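Local coordinates for PHD finger protein 14 (Danio rerio, PDB 7D86), which reads histone H3 through a PZP module of zinc fingers, preferring the unmodified histone, and represses PDGFRA expression in the control of mesenchymal cell proliferation, at residues Cys64-Lys68 and Asn69-Pro73; Thr160-Arg164 and Glu165-Ser169; Gln187-Arg191 and Phe192-Trp196. All blocks are in the same frame, centred on the assembly; numbering follows the deposited sequence.

Contact 1 (Cys64-Lys68 and Asn69-Pro73); sequences CDACK and NGVSP. With ZN (zinc ion), chain F.
Ala66 and Val71 are joined by the longer of the two backbone bonds of a Schellman motif, which ends the short helix 65-68 where the first PHD finger passes into the pre-PHD finger. Val71 N reaches back to Ala66 O over 3.1 Å and is almost straight at 178°, while Gly70 N bonds to Cys67 O at 3.0 Å. Gly70 is the C-prime residue, and its positive phi of 59° turns the chain out of the helix. Asn69 N adds only weak bonds to Asp65 O and Ala66 O.

The apolar contacts gather on one methyl group. Ala66 CB meets the ring of Pro73, with CD at 3.7 Å, and more loosely the CG2 branch of Val71. Trp93 of strand 93-95 lies against Val71 and Pro73, so the chain leaving the helix packs on the next finger; Asp65 makes a salt bridge there with Lys86.

Metal bonds grip the helix at both ends: Cys64 just before it and Cys67 in its last turn. Cys64 SG and Cys67 SG bind zinc, the site being completed by Cys29 and Cys32. Cys64 is also the N-cap: with chi1 at 77°, its sulfur lies between its own backbone N and carbonyl carbon and accepts a hydrogen bond from Cys67 N, 3.5 Å from Cys64 SG.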
loop_
_atom_site.group_PDB
_atom_site.type_symbol
_atom_site.label_atom_id
_atom_site.label_comp_id
_atom_site.label_asym_id
_atom_site.label_seq_id
_atom_site.Cartn_x
_atom_site.Cartn_y
_atom_site.Cartn_z
ATOM N N CYS A 64 -15.193 -2.287 4.683
ATOM C CA CYS A 64 -14.114 -2.734 3.822
ATOM C C CYS A 64 -14.232 -4.242 3.597
ATOM O O CYS A 64 -14.986 -4.949 4.279
ATOM C CB CYS A 64 -12.754 -2.373 4.422
ATOM S SG CYS A 64 -12.211 -3.428 5.790
ATOM N N ASP A 65 -13.480 -4.738 2.614
ATOM C CA ASP A 65 -13.592 -6.142 2.240
ATOM C C ASP A 65 -13.211 -7.066 3.386
ATOM O O ASP A 65 -13.831 -8.118 3.562
ATOM C CB ASP A 65 -12.723 -6.431 1.016
ATOM C CG ASP A 65 -13.282 -5.817 -0.253
ATOM O OD1 ASP A 65 -14.323 -5.129 -0.180
ATOM O OD2 ASP A 65 -12.684 -6.033 -1.324
ATOM N N ALA A 66 -12.203 -6.698 4.177
ATOM C CA ALA A 66 -11.817 -7.550 5.297
ATOM C C ALA A 66 -12.940 -7.642 6.324
ATOM O O ALA A 66 -13.268 -8.736 6.802
ATOM C CB ALA A 66 -10.535 -7.022 5.940
ATOM N N CYS A 67 -13.557 -6.509 6.658
ATOM C CA CYS A 67 -14.639 -6.544 7.636
ATOM C C CYS A 67 -15.881 -7.233 7.077
ATOM O O CYS A 67 -16.629 -7.854 7.836
ATOM C CB CYS A 67 -14.953 -5.128 8.109
ATOM S SG CYS A 67 -13.583 -4.383 9.027
ATOM N N LYS A 68 -16.108 -7.155 5.762
ATOM C CA LYS A 68 -17.188 -7.918 5.143
ATOM C C LYS A 68 -17.023 -9.421 5.333
ATOM O O LYS A 68 -18.017 -10.154 5.285
ATOM C CB LYS A 68 -17.267 -7.620 3.648
ATOM C CG LYS A 68 -18.113 -6.429 3.251
ATOM C CD LYS A 68 -18.325 -6.464 1.739
ATOM C CE LYS A 68 -19.040 -5.232 1.222
ATOM N NZ LYS A 68 -19.446 -5.430 -0.198
ATOM N N ASN A 69 -15.794 -9.897 5.520
ATOM C CA ASN A 69 -15.528 -11.300 5.809
ATOM C C ASN A 69 -15.234 -11.548 7.281
ATOM O O ASN A 69 -14.833 -12.660 7.636
ATOM C CB ASN A 69 -14.357 -11.810 4.962
ATOM C CG ASN A 69 -14.700 -11.918 3.487
ATOM O OD1 ASN A 69 -15.258 -10.993 2.897
ATOM N ND2 ASN A 69 -14.367 -13.055 2.886
ATOM N N GLY A 70 -15.397 -10.543 8.133
ATOM C CA GLY A 70 -15.144 -10.694 9.558
ATOM C C GLY A 70 -13.737 -11.106 9.930
ATOM O O GLY A 70 -13.549 -11.860 10.891
ATOM N N VAL A 71 -12.733 -10.622 9.201
ATOM C CA VAL A 71 -11.349 -10.954 9.514
ATOM C C VAL A 71 -10.562 -9.679 9.750
ATOM O O VAL A 71 -10.846 -8.629 9.166
ATOM C CB VAL A 71 -10.682 -11.786 8.396
ATOM C CG1 VAL A 71 -11.167 -13.226 8.434
ATOM C CG2 VAL A 71 -10.971 -11.165 7.052
ATOM N N SER A 72 -9.570 -9.781 10.630
ATOM C CA SER A 72 -8.476 -8.820 10.689
ATOM C C SER A 72 -7.277 -9.502 10.054
ATOM O O SER A 72 -6.545 -10.232 10.732
ATOM C CB SER A 72 -8.164 -8.392 12.124
ATOM O OG SER A 72 -9.210 -7.600 12.650
ATOM N N PRO A 73 -7.056 -9.318 8.763
ATOM C CA PRO A 73 -6.114 -10.175 8.047
ATOM C C PRO A 73 -4.675 -9.722 8.250
ATOM O O PRO A 73 -4.394 -8.632 8.742
ATOM C CB PRO A 73 -6.550 -10.001 6.591
ATOM C CG PRO A 73 -6.999 -8.570 6.532
ATOM C CD PRO A 73 -7.624 -8.275 7.886
HETATM ZN ZN ZN F . -12.947 -2.397 7.897
#

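Contact 2 (Thr160-Arg164 and Glu165-Ser169); sequences TCAQR and EGLLS. With ZN (zinc ion), chain D.
Leu167 and Ala162 meet where helix 159-164 of the second PHD finger ends in a Schellman motif. Leu167 N donates to Ala162 O at 3.0 Å, Gly166 N to Gln163 O, and Gly166, with its positive phi of 77°, turns the chain toward strand 168-170.

The tight part lies under this turn. Leu168 sets its two methyls on neighbouring residues of the helix: CD2 rests on Ala162 CB at 3.7 Å, and CD1 presses on Gln163 CB at 3.5 Å. Leu167 CB meets the same alanine methyl from another direction, CB to CB 4.0 Å. Leu168 is covered by Val97 and Tyr101 of helix 96-101 and by Ala183 of strand 181-183. A water bridges what the turn leaves apart, donating to Gln163 O and accepting from Leu168 N.

The looser side is charged and partly exposed. Arg164 and Glu165 run side by side in the same direction, yet their flat ends stand 84° apart, and the salt bridge from Arg164 NH2 to Glu165 OE2 is long at 3.7 Å. Each has a stronger partner elsewhere: Arg164 bonds to Leu133 O and pairs with Glu135, whereas Glu165 pairs with Arg194. A leucine in place of Arg164 would probably leave Glu135 without its mate and Leu133 O without this donor, close to the zinc site. That zinc is held by Cys161 with Cys131, Cys134 and His158. Extended as far as CD, Arg164 bends at chi3 (78°), bringing its guanidinium over Cys161 O, 3.9 Å from the guanidinium plane.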
loop_
_atom_site.group_PDB
_atom_site.type_symbol
_atom_site.label_atom_id
_atom_site.label_comp_id
_atom_site.label_asym_id
_atom_site.label_seq_id
_atom_site.Cartn_x
_atom_site.Cartn_y
_atom_site.Cartn_z
ATOM N N THR A 160 4.811 -1.384 2.745
ATOM C CA THR A 160 4.193 -0.622 3.827
ATOM C C THR A 160 5.226 0.029 4.736
ATOM O O THR A 160 4.950 1.079 5.329
ATOM C CB THR A 160 3.259 -1.518 4.640
ATOM O OG1 THR A 160 3.929 -2.742 4.973
ATOM C CG2 THR A 160 2.004 -1.839 3.830
ATOM N N CYS A 161 6.409 -0.575 4.860
ATOM C CA CYS A 161 7.489 0.072 5.592
ATOM C C CYS A 161 7.961 1.320 4.858
ATOM O O CYS A 161 8.184 2.368 5.475
ATOM C CB CYS A 161 8.641 -0.914 5.810
ATOM S SG CYS A 161 8.267 -2.278 6.980
ATOM N N ALA A 162 8.090 1.229 3.530
ATOM C CA ALA A 162 8.404 2.413 2.740
ATOM C C ALA A 162 7.276 3.431 2.814
ATOM O O ALA A 162 7.524 4.642 2.870
ATOM C CB ALA A 162 8.685 2.013 1.285
ATOM N N GLN A 163 6.024 2.961 2.824
ATOM C CA GLN A 163 4.906 3.895 2.904
ATOM C C GLN A 163 4.992 4.720 4.180
ATOM O O GLN A 163 4.756 5.935 4.166
ATOM C CB GLN A 163 3.571 3.137 2.846
ATOM C CG GLN A 163 2.351 4.050 2.760
ATOM C CD GLN A 163 1.031 3.307 2.910
ATOM O OE1 GLN A 163 0.918 2.363 3.692
ATOM N NE2 GLN A 163 0.026 3.738 2.157
ATOM N N ARG A 164 5.343 4.068 5.288
ATOM C CA ARG A 164 5.430 4.740 6.579
ATOM C C ARG A 164 6.494 5.824 6.562
ATOM O O ARG A 164 6.339 6.871 7.203
ATOM C CB ARG A 164 5.723 3.706 7.670
ATOM C CG ARG A 164 5.910 4.259 9.060
ATOM C CD ARG A 164 6.446 3.195 10.012
ATOM N NE ARG A 164 7.879 2.989 9.810
ATOM C CZ ARG A 164 8.430 1.848 9.408
ATOM N NH1 ARG A 164 7.671 0.784 9.184
ATOM N NH2 ARG A 164 9.745 1.768 9.246
ATOM N N GLU A 165 7.579 5.592 5.841
ATOM C CA GLU A 165 8.667 6.562 5.763
ATOM C C GLU A 165 8.456 7.611 4.673
ATOM O O GLU A 165 9.355 8.439 4.447
ATOM C CB GLU A 165 9.992 5.827 5.539
ATOM C CG GLU A 165 10.445 4.992 6.731
ATOM C CD GLU A 165 10.802 5.847 7.938
ATOM O OE1 GLU A 165 11.136 7.038 7.758
ATOM O OE2 GLU A 165 10.742 5.334 9.075
ATOM N N GLY A 166 7.304 7.599 4.004
ATOM C CA GLY A 166 6.997 8.606 3.004
ATOM C C GLY A 166 7.699 8.388 1.678
ATOM O O GLY A 166 7.969 9.353 0.956
ATOM N N LEU A 167 7.999 7.142 1.336
ATOM C CA LEU A 167 8.876 6.835 0.207
ATOM C C LEU A 167 8.138 6.383 -1.051
ATOM O O LEU A 167 8.770 6.241 -2.102
ATOM C CB LEU A 167 9.887 5.755 0.617
ATOM C CG LEU A 167 10.731 6.103 1.847
ATOM C CD1 LEU A 167 11.686 4.970 2.164
ATOM C CD2 LEU A 167 11.503 7.396 1.603
ATOM N N LEU A 168 6.829 6.149 -0.981
ATOM C CA LEU A 168 6.066 5.670 -2.128
ATOM C C LEU A 168 5.493 6.854 -2.888
ATOM O O LEU A 168 4.920 7.769 -2.288
ATOM C CB LEU A 168 4.930 4.740 -1.693
ATOM C CG LEU A 168 5.288 3.525 -0.843
ATOM C CD1 LEU A 168 4.039 2.693 -0.563
ATOM C CD2 LEU A 168 6.359 2.680 -1.544
ATOM N N SER A 169 5.653 6.832 -4.214
ATOM C CA SER A 169 5.155 7.887 -5.080
ATOM C C SER A 169 4.325 7.292 -6.208
ATOM O O SER A 169 4.519 6.142 -6.614
ATOM C CB SER A 169 6.307 8.722 -5.681
ATOM O OG SER A 169 7.126 9.286 -4.673
HETATM ZN ZN ZN D . 9.734 -4.046 6.704
HETATM O O HOH W 1 4.720 6.905 1.279
#

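Contact 3 (Gln187-Arg191 and Phe192-Trp196); sequences QHADR and FDRKW. With ZN (zinc ion), chain B.
Asp190 and Asp193 face each other across the first turn of helix 191-204, and most of the donors there are backbone amides. Asp193 N donates to Asp190 OD1 over 3.0 Å, reaching the anti side of that oxygen and 34° out of the carboxylate plane. With CG of Asp190 anti to the backbone N (chi1 -174°), the carboxylate is swung over the start of the helix. The Asp190 carbonyl is used as well: Arg194 N meets Asp190 O at 2.9 Å, nearly along the C=O axis, and one residue further Lys195 N takes up Arg191 O at 3.1 Å.

Asp190 is thus the N-cap of helix 191-204, which starts three residues after the zinc ligand His188. Its carboxylate stacks on that of Asp193, the planes 25° apart, with Asp190 OD1 and Asp193 OD2 4.1 Å from each other; the amides at the helix start would be expected to ease this meeting of like charges. Asp193 has a donor of its own in the indole of Trp196, whose NE1 lies 3.2 Å from Asp193 OD1.

On the finger side, His188 ND1 binds zinc together with Cys148, Cys153 and Cys185, just two residues before the cap. Ala189, which comes between them, places its methyl against the aliphatic part of Arg194, CB to CG 3.7 Å. The charged end of that arginine is turned elsewhere, its NH1 forming a salt bridge with Glu165 OE1.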
loop_
_atom_site.group_PDB
_atom_site.type_symbol
_atom_site.label_atom_id
_atom_site.label_comp_id
_atom_site.label_asym_id
_atom_site.label_seq_id
_atom_site.Cartn_x
_atom_site.Cartn_y
_atom_site.Cartn_z
ATOM N N GLN A 187 17.763 8.055 0.977
ATOM C CA GLN A 187 18.849 8.853 0.416
ATOM C C GLN A 187 18.447 9.507 -0.901
ATOM O O GLN A 187 18.952 10.585 -1.233
ATOM C CB GLN A 187 20.094 7.992 0.221
ATOM C CG GLN A 187 21.340 8.793 -0.101
ATOM C CD GLN A 187 22.558 7.916 -0.312
ATOM O OE1 GLN A 187 22.451 6.692 -0.409
ATOM N NE2 GLN A 187 23.726 8.539 -0.385
ATOM N N HIS A 188 17.522 8.902 -1.642
ATOM C CA HIS A 188 17.195 9.356 -2.986
ATOM C C HIS A 188 15.817 9.989 -3.108
ATOM O O HIS A 188 15.432 10.392 -4.209
ATOM C CB HIS A 188 17.325 8.179 -3.960
ATOM C CG HIS A 188 18.727 7.657 -4.072
ATOM N ND1 HIS A 188 19.033 6.315 -3.999
ATOM C CD2 HIS A 188 19.907 8.302 -4.243
ATOM C CE1 HIS A 188 20.338 6.154 -4.121
ATOM N NE2 HIS A 188 20.892 7.344 -4.274
ATOM N N ALA A 189 15.072 10.096 -2.016
ATOM C CA ALA A 189 13.693 10.552 -2.082
ATOM C C ALA A 189 13.612 12.072 -2.205
ATOM O O ALA A 189 14.520 12.804 -1.820
ATOM C CB ALA A 189 12.925 10.111 -0.841
ATOM N N ASP A 190 12.490 12.533 -2.752
ATOM C CA ASP A 190 12.130 13.941 -2.701
ATOM C C ASP A 190 11.817 14.315 -1.257
ATOM O O ASP A 190 10.875 13.774 -0.666
ATOM C CB ASP A 190 10.924 14.190 -3.603
ATOM C CG ASP A 190 10.570 15.658 -3.732
ATOM O OD1 ASP A 190 10.213 16.286 -2.715
ATOM O OD2 ASP A 190 10.652 16.183 -4.862
ATOM N N ARG A 191 12.593 15.239 -0.686
ATOM C CA ARG A 191 12.436 15.532 0.742
ATOM C C ARG A 191 11.072 16.146 1.045
ATOM O O ARG A 191 10.464 15.847 2.086
ATOM C CB ARG A 191 13.552 16.457 1.230
ATOM C CG ARG A 191 13.705 16.465 2.751
ATOM C CD ARG A 191 14.783 17.448 3.228
ATOM N NE ARG A 191 16.042 17.242 2.514
ATOM C CZ ARG A 191 17.024 16.450 2.936
ATOM N NH1 ARG A 191 16.895 15.786 4.073
ATOM N NH2 ARG A 191 18.135 16.325 2.221
ATOM N N PHE A 192 10.583 17.020 0.163
ATOM C CA PHE A 192 9.262 17.610 0.362
ATOM C C PHE A 192 8.181 16.537 0.374
ATOM O O PHE A 192 7.302 16.516 1.251
ATOM C CB PHE A 192 8.972 18.631 -0.738
ATOM C CG PHE A 192 7.585 19.202 -0.664
ATOM C CD1 PHE A 192 7.308 20.258 0.185
ATOM C CD2 PHE A 192 6.559 18.682 -1.438
ATOM C CE1 PHE A 192 6.033 20.788 0.255
ATOM C CE2 PHE A 192 5.283 19.209 -1.366
ATOM C CZ PHE A 192 5.021 20.257 -0.524
ATOM N N ASP A 193 8.235 15.633 -0.608
ATOM C CA ASP A 193 7.237 14.575 -0.710
ATOM C C ASP A 193 7.275 13.658 0.502
ATOM O O ASP A 193 6.224 13.294 1.038
ATOM C CB ASP A 193 7.452 13.781 -1.999
ATOM C CG ASP A 193 6.891 14.489 -3.208
ATOM O OD1 ASP A 193 6.159 15.491 -3.020
ATOM O OD2 ASP A 193 7.178 14.048 -4.342
ATOM N N ARG A 194 8.475 13.278 0.953
ATOM C CA ARG A 194 8.587 12.481 2.176
ATOM C C ARG A 194 7.903 13.159 3.348
ATOM O O ARG A 194 7.221 12.504 4.146
ATOM C CB ARG A 194 10.049 12.254 2.552
ATOM C CG ARG A 194 10.714 11.068 1.950
ATOM C CD ARG A 194 11.983 10.802 2.731
ATOM N NE ARG A 194 11.699 10.022 3.927
ATOM C CZ ARG A 194 12.489 9.959 4.990
ATOM N NH1 ARG A 194 12.143 9.205 6.019
ATOM N NH2 ARG A 194 13.615 10.662 5.033
ATOM N N LYS A 195 8.102 14.468 3.484
ATOM C CA LYS A 195 7.649 15.166 4.681
ATOM C C LYS A 195 6.129 15.105 4.819
ATOM O O LYS A 195 5.603 14.736 5.875
ATOM C CB LYS A 195 8.159 16.606 4.655
ATOM C CG LYS A 195 9.459 16.775 5.429
ATOM C CD LYS A 195 9.874 18.232 5.552
ATOM C CE LYS A 195 10.456 18.737 4.252
ATOM N NZ LYS A 195 11.574 19.712 4.465
ATOM N N TRP A 196 5.394 15.459 3.765
ATOM C CA TRP A 196 3.941 15.461 3.928
ATOM C C TRP A 196 3.372 14.046 3.904
ATOM O O TRP A 196 2.334 13.791 4.529
ATOM C CB TRP A 196 3.260 16.357 2.886
ATOM C CG TRP A 196 3.329 15.893 1.453
ATOM C CD1 TRP A 196 4.177 16.343 0.486
ATOM C CD2 TRP A 196 2.486 14.915 0.826
ATOM N NE1 TRP A 196 3.918 15.701 -0.704
ATOM C CE2 TRP A 196 2.887 14.818 -0.520
ATOM C CE3 TRP A 196 1.432 14.112 1.275
ATOM C CZ2 TRP A 196 2.278 13.948 -1.419
ATOM C CZ3 TRP A 196 0.827 13.253 0.385
ATOM C CH2 TRP A 196 1.255 13.172 -0.949
HETATM ZN ZN ZN B . 18.056 4.600 -3.381
#

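Overall arrangement
From the N terminus, contact 1 comes first: it closes the turn after helix 65-68 and hands the chain from the first PHD finger to the pre-PHD finger. Contacts 2 and 3 follow in series, none nested in another and none crossing. Contact 2 closes the turn from helix 159-164 into strand 168-170, and contact 3 carries the chain from the last zinc ligand into helix 191-204. These two touch, with centres about 10 Å apart: Leu167 packs on both Ala189 and Arg194, tying the C-terminal helix to the second PHD finger. Contact 1 lies on the opposite side of the chain's centre from the other two, about 24 Å from contact 2 between centres.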